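Local coordinates for extracellular solute-binding protein, family 1 (Bifidobacterium longum subsp. infantis ATCC 15697, PDB 3QUF), which probably binds an extracellular solute and delivers it to an ABC-type importer, as other members of bacterial solute-binding protein family 1 do, at residues S100-L112 against A304-K318. Sequence-based numbering, arbitrary orientation.
Sequences SGAALDISGEDFL and AIASRASDKEKAAAK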
ATOM      1  N   SER A 100     -10.640 -17.929  10.108  1.00 11.28           N
ATOM      2  CA  SER A 100     -10.391 -18.987  11.041  1.00 12.11           C
ATOM      3  C   SER A 100     -10.979 -18.796  12.421  1.00 11.52           C
ATOM      4  O   SER A 100     -11.100 -19.759  13.172  1.00 13.86           O
ATOM      5  CB  SER A 100      -8.891 -19.283  11.182  1.00 12.47           C
ATOM      6  OG  SER A 100      -8.255 -18.323  11.997  1.00 12.72           O
ATOM      7  N   GLY A 101     -11.346 -17.576  12.753  1.00 12.33           N
ATOM      8  CA  GLY A 101     -11.784 -17.251  14.098  1.00 13.26           C
ATOM      9  C   GLY A 101     -10.673 -17.054  15.107  1.00 13.36           C
ATOM     10  O   GLY A 101     -10.976 -16.769  16.281  1.00 14.71           O
ATOM     11  N   ALA A 102      -9.414 -17.075  14.665  1.00 12.55           N
ATOM     12  CA  ALA A 102      -8.306 -16.938  15.620  1.00 12.25           C
ATOM     13  C   ALA A 102      -8.079 -15.550  16.167  1.00 11.20           C
ATOM     14  O   ALA A 102      -7.350 -15.423  17.150  1.00 11.58           O
ATOM     15  CB  ALA A 102      -6.988 -17.437  14.979  1.00 13.74           C
ATOM     16  N   ALA A 103      -8.610 -14.525  15.510  1.00 10.57           N
ATOM     17  CA  ALA A 103      -8.422 -13.149  15.935  1.00 11.05           C
ATOM     18  C   ALA A 103      -9.594 -12.671  16.773  1.00 11.07           C
ATOM     19  O   ALA A 103     -10.777 -12.927  16.430  1.00 12.91           O
ATOM     20  CB  ALA A 103      -8.208 -12.222  14.710  1.00 10.55           C
ATOM     21  N   LEU A 104      -9.275 -11.968  17.840  1.00 10.76           N
ATOM     22  CA  LEU A 104     -10.258 -11.372  18.742  1.00 12.18           C
ATOM     23  C   LEU A 104     -10.988 -10.229  18.062  1.00 12.71           C
ATOM     24  O   LEU A 104     -10.376  -9.398  17.447  1.00 12.72           O
ATOM     25  CB  LEU A 104      -9.553 -10.818  19.971  1.00 12.63           C
ATOM     26  CG  LEU A 104     -10.416 -10.199  21.088  1.00 15.12           C
ATOM     27  CD1 LEU A 104     -11.253 -11.267  21.745  1.00 17.98           C
ATOM     28  CD2 LEU A 104      -9.462  -9.518  22.140  1.00 13.61           C
ATOM     29  N   ASP A 105     -12.315 -10.194  18.205  1.00 13.14           N
ATOM     30  CA  ASP A 105     -13.094  -8.997  17.814  1.00 12.52           C
ATOM     31  C   ASP A 105     -12.763  -7.824  18.719  1.00 13.26           C
ATOM     32  O   ASP A 105     -13.081  -7.859  19.944  1.00 14.08           O
ATOM     33  CB  ASP A 105     -14.577  -9.379  17.935  1.00 14.08           C
ATOM     34  CG  ASP A 105     -15.520  -8.227  17.607  1.00 16.62           C
ATOM     35  OD1 ASP A 105     -15.064  -7.128  17.268  1.00 17.75           O
ATOM     36  OD2 ASP A 105     -16.762  -8.469  17.698  1.00 18.74           O
ATOM     37  N   ILE A 106     -12.120  -6.807  18.153  1.00 12.96           N
ATOM     38  CA  ILE A 106     -11.691  -5.612  18.876  1.00 13.10           C
ATOM     39  C   ILE A 106     -12.531  -4.396  18.502  1.00 14.39           C
ATOM     40  O   ILE A 106     -12.195  -3.246  18.834  1.00 15.42           O
ATOM     41  CB  ILE A 106     -10.173  -5.405  18.755  1.00 12.94           C
ATOM     42  CG1 ILE A 106      -9.748  -5.288  17.288  1.00 12.63           C
ATOM     43  CG2 ILE A 106      -9.430  -6.555  19.510  1.00 14.41           C
ATOM     44  CD1 ILE A 106      -8.270  -4.848  17.141  1.00 14.57           C
ATOM     45  N   SER A 107     -13.692  -4.657  17.897  1.00 15.20           N
ATOM     46  CA  SER A 107     -14.626  -3.578  17.544  1.00 16.02           C
ATOM     47  C   SER A 107     -14.883  -2.683  18.763  1.00 16.97           C
ATOM     48  O   SER A 107     -15.138  -3.174  19.854  1.00 17.19           O
ATOM     49  CB  SER A 107     -15.961  -4.148  17.074  1.00 15.98           C
ATOM     50  OG  SER A 107     -15.806  -5.009  15.971  1.00 16.88           O
ATOM     51  N   GLY A 108     -14.827  -1.385  18.536  1.00 18.46           N
ATOM     52  CA  GLY A 108     -15.222  -0.394  19.549  1.00 19.91           C
ATOM     53  C   GLY A 108     -14.191  -0.113  20.631  1.00 19.97           C
ATOM     54  O   GLY A 108     -14.458   0.665  21.549  1.00 21.72           O
ATOM     55  N   GLU A 109     -13.053  -0.809  20.593  1.00 18.31           N
ATOM     56  CA  GLU A 109     -12.084  -0.630  21.665  1.00 18.45           C
ATOM     57  C   GLU A 109     -11.518   0.796  21.626  1.00 19.36           C
ATOM     58  O   GLU A 109     -11.296   1.385  20.553  1.00 17.75           O
ATOM     59  CB  GLU A 109     -10.945  -1.642  21.578  1.00 17.26           C
ATOM     60  CG  GLU A 109     -11.343  -3.054  21.955  1.00 19.91           C
ATOM     61  CD  GLU A 109     -11.539  -3.314  23.454  1.00 25.27           C
ATOM     62  OE1 GLU A 109     -11.154  -2.463  24.289  1.00 29.49           O
ATOM     63  OE2 GLU A 109     -12.041  -4.413  23.808  1.00 27.85           O
ATOM     64  N   ASP A 110     -11.302   1.362  22.807  1.00 21.41           N
ATOM     65  CA  ASP A 110     -10.831   2.749  22.895  1.00 22.84           C
ATOM     66  C   ASP A 110      -9.440   2.933  22.282  1.00 21.85           C
ATOM     67  O   ASP A 110      -9.097   4.030  21.823  1.00 21.99           O
ATOM     68  CB  ASP A 110     -10.796   3.214  24.364  1.00 24.99           C
ATOM     69  CG  ASP A 110     -12.159   3.414  24.958  1.00 30.35           C
ATOM     70  OD1 ASP A 110     -13.172   3.527  24.224  1.00 35.22           O
ATOM     71  OD2 ASP A 110     -12.203   3.503  26.204  1.00 38.82           O
ATOM     72  N   PHE A 111      -8.613   1.887  22.274  1.00 20.71           N
ATOM     73  CA  PHE A 111      -7.293   1.983  21.694  1.00 21.94           C
ATOM     74  C   PHE A 111      -7.271   2.166  20.164  1.00 21.88           C
ATOM     75  O   PHE A 111      -6.230   2.471  19.574  1.00 23.84           O
ATOM     76  CB  PHE A 111      -6.382   0.813  22.143  1.00 21.61           C
ATOM     77  CG  PHE A 111      -6.839  -0.579  21.714  1.00 19.06           C
ATOM     78  CD1 PHE A 111      -6.710  -1.021  20.405  1.00 18.58           C
ATOM     79  CD2 PHE A 111      -7.316  -1.465  22.655  1.00 21.74           C
ATOM     80  CE1 PHE A 111      -7.110  -2.277  20.042  1.00 20.73           C
ATOM     81  CE2 PHE A 111      -7.690  -2.720  22.308  1.00 19.45           C
ATOM     82  CZ  PHE A 111      -7.591  -3.146  21.005  1.00 17.26           C
ATOM     83  N   LEU A 112      -8.431   2.023  19.517  1.00 20.22           N
ATOM     84  CA  LEU A 112      -8.568   2.310  18.104  1.00 19.24           C
ATOM     85  C   LEU A 112      -8.738   3.790  17.797  1.00 19.54           C
ATOM     86  O   LEU A 112      -8.660   4.187  16.652  1.00 18.32           O
ATOM     87  CB  LEU A 112      -9.745   1.569  17.499  1.00 19.51           C
ATOM     88  CG  LEU A 112      -9.799   0.060  17.698  1.00 20.11           C
ATOM     89  CD1 LEU A 112     -11.137  -0.467  17.166  1.00 23.60           C
ATOM     90  CD2 LEU A 112      -8.590  -0.612  17.034  1.00 22.65           C
ATOM     91  N   ALA A 304      -3.199  -7.821  15.743  1.00 11.02           N
ATOM     92  CA  ALA A 304      -4.355  -8.569  16.211  1.00 10.98           C
ATOM     93  C   ALA A 304      -4.027  -9.294  17.506  1.00 11.76           C
ATOM     94  O   ALA A 304      -2.842  -9.531  17.847  1.00 10.59           O
ATOM     95  CB  ALA A 304      -4.772  -9.573  15.123  1.00 10.41           C
ATOM     96  N   ILE A 305      -5.075  -9.607  18.252  1.00 10.60           N
ATOM     97  CA  ILE A 305      -4.982 -10.350  19.502  1.00 10.87           C
ATOM     98  C   ILE A 305      -5.665 -11.733  19.299  1.00 10.92           C
ATOM     99  O   ILE A 305      -6.667 -11.850  18.604  1.00 12.47           O
ATOM    100  CB  ILE A 305      -5.676  -9.545  20.656  1.00 12.00           C
ATOM    101  CG1 ILE A 305      -5.005  -8.193  20.850  1.00 12.45           C
ATOM    102  CG2 ILE A 305      -5.698 -10.362  21.947  1.00 11.98           C
ATOM    103  CD1 ILE A 305      -5.676  -7.257  21.857  1.00 13.99           C
ATOM    104  N   ALA A 306      -5.122 -12.763  19.939  1.00 11.37           N
ATOM    105  CA  ALA A 306      -5.664 -14.130  19.874  1.00 11.80           C
ATOM    106  C   ALA A 306      -7.020 -14.177  20.577  1.00 12.50           C
ATOM    107  O   ALA A 306      -7.148 -13.744  21.736  1.00 14.72           O
ATOM    108  CB  ALA A 306      -4.736 -15.110  20.558  1.00 12.60           C
ATOM    109  N   SER A 307      -8.002 -14.767  19.920  1.00 12.08           N
ATOM    110  CA  SER A 307      -9.251 -15.073  20.611  1.00 13.97           C
ATOM    111  C   SER A 307      -9.079 -16.198  21.637  1.00 15.03           C
ATOM    112  O   SER A 307      -9.825 -16.248  22.626  1.00 17.52           O
ATOM    113  CB  SER A 307     -10.344 -15.386  19.615  1.00 15.01           C
ATOM    114  OG  SER A 307      -9.952 -16.507  18.866  1.00 15.90           O
ATOM    115  N   ARG A 308      -8.124 -17.095  21.410  1.00 14.27           N
ATOM    116  CA  ARG A 308      -7.810 -18.179  22.326  1.00 15.05           C
ATOM    117  C   ARG A 308      -6.650 -17.774  23.223  1.00 16.37           C
ATOM    118  O   ARG A 308      -5.461 -18.054  22.938  1.00 17.62           O
ATOM    119  CB  ARG A 308      -7.492 -19.464  21.557  1.00 16.59           C
ATOM    120  CG  ARG A 308      -7.152 -20.653  22.436  1.00 19.06           C
ATOM    121  CD  ARG A 308      -7.692 -21.914  21.914  1.00 20.22           C
ATOM    122  NE  ARG A 308      -7.189 -22.192  20.581  1.00 20.06           N
ATOM    123  CZ  ARG A 308      -6.048 -22.821  20.346  1.00 18.27           C
ATOM    124  NH1 ARG A 308      -5.678 -23.018  19.089  1.00 21.61           N
ATOM    125  NH2 ARG A 308      -5.283 -23.257  21.332  1.00 21.28           N
ATOM    126  N   ALA A 309      -7.000 -17.091  24.290  1.00 15.80           N
ATOM    127  CA  ALA A 309      -6.033 -16.489  25.238  1.00 16.35           C
ATOM    128  C   ALA A 309      -6.832 -16.281  26.494  1.00 16.24           C
ATOM    129  O   ALA A 309      -8.049 -16.182  26.424  1.00 19.02           O
ATOM    130  CB  ALA A 309      -5.482 -15.179  24.768  1.00 15.41           C
ATOM    131  N   SER A 310      -6.153 -16.174  27.615  1.00 15.66           N
ATOM    132  CA  SER A 310      -6.834 -15.996  28.886  1.00 15.91           C
ATOM    133  C   SER A 310      -7.376 -14.563  28.982  1.00 16.33           C
ATOM    134  O   SER A 310      -6.965 -13.660  28.249  1.00 13.89           O
ATOM    135  CB  SER A 310      -5.887 -16.268  30.028  1.00 18.01           C
ATOM    136  OG  SER A 310      -5.015 -15.171  30.209  1.00 16.25           O
ATOM    137  N   ASP A 311      -8.278 -14.356  29.929  1.00 15.90           N
ATOM    138  CA  ASP A 311      -8.796 -13.049  30.172  1.00 16.70           C
ATOM    139  C   ASP A 311      -7.671 -12.044  30.458  1.00 15.87           C
ATOM    140  O   ASP A 311      -7.662 -10.933  29.893  1.00 14.89           O
ATOM    141  CB  ASP A 311      -9.796 -13.108  31.318  1.00 17.69           C
ATOM    142  CG  ASP A 311     -11.109 -13.814  30.924  1.00 21.88           C
ATOM    143  OD1 ASP A 311     -11.280 -14.182  29.718  1.00 23.33           O
ATOM    144  OD2 ASP A 311     -11.975 -13.973  31.827  1.00 24.68           O
ATOM    145  N   LYS A 312      -6.750 -12.429  31.330  1.00 16.06           N
ATOM    146  CA  LYS A 312      -5.662 -11.509  31.699  1.00 15.77           C
ATOM    147  C   LYS A 312      -4.695 -11.294  30.550  1.00 14.37           C
ATOM    148  O   LYS A 312      -4.170 -10.183  30.369  1.00 15.21           O
ATOM    149  CB  LYS A 312      -4.915 -11.972  32.915  1.00 17.33           C
ATOM    150  CG  LYS A 312      -5.660 -11.658  34.197  1.00 20.53           C
ATOM    151  CD  LYS A 312      -5.700 -10.170  34.473  1.00 24.92           C
ATOM    152  CE  LYS A 312      -6.474  -9.904  35.743  1.00 27.80           C
ATOM    153  NZ  LYS A 312      -6.331  -8.463  36.120  1.00 31.40           N
ATOM    154  N   GLU A 313      -4.475 -12.342  29.768  1.00 13.55           N
ATOM    155  CA  GLU A 313      -3.614 -12.222  28.622  1.00 13.33           C
ATOM    156  C   GLU A 313      -4.207 -11.241  27.606  1.00 12.81           C
ATOM    157  O   GLU A 313      -3.496 -10.391  27.053  1.00 13.36           O
ATOM    158  CB  GLU A 313      -3.381 -13.582  27.966  1.00 11.95           C
ATOM    159  CG  GLU A 313      -2.397 -14.460  28.757  1.00 13.94           C
ATOM    160  CD  GLU A 313      -2.556 -15.948  28.562  1.00 19.54           C
ATOM    161  OE1 GLU A 313      -3.258 -16.402  27.618  1.00 20.13           O
ATOM    162  OE2 GLU A 313      -1.954 -16.689  29.414  1.00 22.72           O
ATOM    163  N   LYS A 314      -5.508 -11.363  27.358  1.00 12.36           N
ATOM    164  CA  LYS A 314      -6.179 -10.456  26.458  1.00 13.13           C
ATOM    165  C   LYS A 314      -6.077  -9.017  26.941  1.00 13.16           C
ATOM    166  O   LYS A 314      -5.802  -8.099  26.153  1.00 12.59           O
ATOM    167  CB  LYS A 314      -7.626 -10.872  26.251  1.00 13.54           C
ATOM    168  CG  LYS A 314      -7.722 -12.141  25.358  1.00 17.46           C
ATOM    169  CD  LYS A 314      -9.134 -12.510  24.875  1.00 25.71           C
ATOM    170  CE  LYS A 314     -10.126 -12.589  25.969  1.00 28.03           C
ATOM    171  NZ  LYS A 314     -11.592 -12.607  25.484  1.00 24.52           N
ATOM    172  N   ALA A 315      -6.285  -8.827  28.229  1.00 14.04           N
ATOM    173  CA  ALA A 315      -6.192  -7.480  28.824  1.00 14.93           C
ATOM    174  C   ALA A 315      -4.791  -6.872  28.629  1.00 14.43           C
ATOM    175  O   ALA A 315      -4.609  -5.707  28.300  1.00 13.92           O
ATOM    176  CB  ALA A 315      -6.543  -7.542  30.294  1.00 17.41           C
ATOM    177  N   ALA A 316      -3.766  -7.686  28.824  1.00 13.57           N
ATOM    178  CA  ALA A 316      -2.394  -7.241  28.662  1.00 13.09           C
ATOM    179  C   ALA A 316      -2.098  -6.924  27.187  1.00 12.43           C
ATOM    180  O   ALA A 316      -1.390  -5.953  26.880  1.00 13.35           O
ATOM    181  CB  ALA A 316      -1.400  -8.308  29.199  1.00 12.41           C
ATOM    182  N   ALA A 317      -2.584  -7.759  26.283  1.00 12.50           N
ATOM    183  CA  ALA A 317      -2.418  -7.541  24.843  1.00 12.01           C
ATOM    184  C   ALA A 317      -3.077  -6.249  24.381  1.00 12.59           C
ATOM    185  O   ALA A 317      -2.516  -5.515  23.547  1.00 11.42           O
ATOM    186  CB  ALA A 317      -2.916  -8.781  24.057  1.00 11.66           C
ATOM    187  N   LYS A 318      -4.238  -5.940  24.950  1.00 12.73           N
ATOM    188  CA  LYS A 318      -4.894  -4.670  24.662  1.00 14.61           C
ATOM    189  C   LYS A 318      -4.013  -3.484  25.111  1.00 14.22           C
ATOM    190  O   LYS A 318      -4.002  -2.440  24.436  1.00 15.49           O
ATOM    191  CB  LYS A 318      -6.265  -4.595  25.312  1.00 15.77           C
ATOM    192  CG  LYS A 318      -7.257  -5.541  24.645  1.00 16.42           C
ATOM    193  CD  LYS A 318      -8.640  -5.508  25.322  1.00 17.76           C
ATOM    194  CE  LYS A 318      -9.633  -6.468  24.706  1.00 20.39           C
ATOM    195  NZ  LYS A 318     -10.889  -6.525  25.521  1.00 22.45           N
TER
HETATM  196  O   HOH W   1      -6.652 -17.516  18.907  1.00 14.90           O
HETATM  197  O   HOH W   2      -7.603  -8.819  17.168  1.00 12.46           O
HETATM  198  O   HOH W   3     -11.462  -3.563  26.664  1.00 40.72           O
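A single antiparallel beta bridge, pairing Ala-103 with Ala-306 next to strand 295-305, ties the loop after helix 94-100 to the connection leading into helix 311-324 of this solute-binding protein fold. Two bonds flank this non-hydrogen-bonded pair: Leu-104 N gives to Ile-305 O at 2.7 Å and Ser-307 N gives to Ala-102 O at 2.9 Å. A water also donates to Ala-102 O and accepts from Arg-308 N. Ser-307 adds a side-chain bond, its OG donating in plane to a lone pair of Gly-101 O at 2.8 Å; chi1 of 61° sets the hydroxyl between its own backbone N and carbonyl carbon, turned to the chain leaving the helix.

Beyond the bridge, side chains take over. Leu-104 lies alongside Ile-305, CD2 being 3.9 Å from Ile-305 CG2, while CD1 meets the aliphatic part of Lys-314 at CD, 4.0 Å away. Lys-318 stretches out beyond CG and crosses Phe-111 at about a right angle, with its CG 3.7 Å from Phe-111 CE2. Lys-318 CE also lies 4.0 Å from Leu-104 CD2. The Lys-318 ammonium closes a salt bridge, NZ to Glu-109 OE2 at 3.0 Å, met from above the carboxylate plane, and a water links Glu-109 OE1 to the same NZ. With an alanine here in place of Lys-318, the Glu-109 carboxylate is likely to lose its charged mate, and Leu-104 CD2 and Phe-111 CE2 the methylene chain that lies against them.

The type II turn from Ile-106 to Glu-109 carries the loop past strand 128-129, where Ile-106 bonds to Thr-129. On the other segment, Ala-304 and Ala-306 rest on Phe-87 of strand 86-89, and Ala-316 in helix 311-324 packs on strand 30-36.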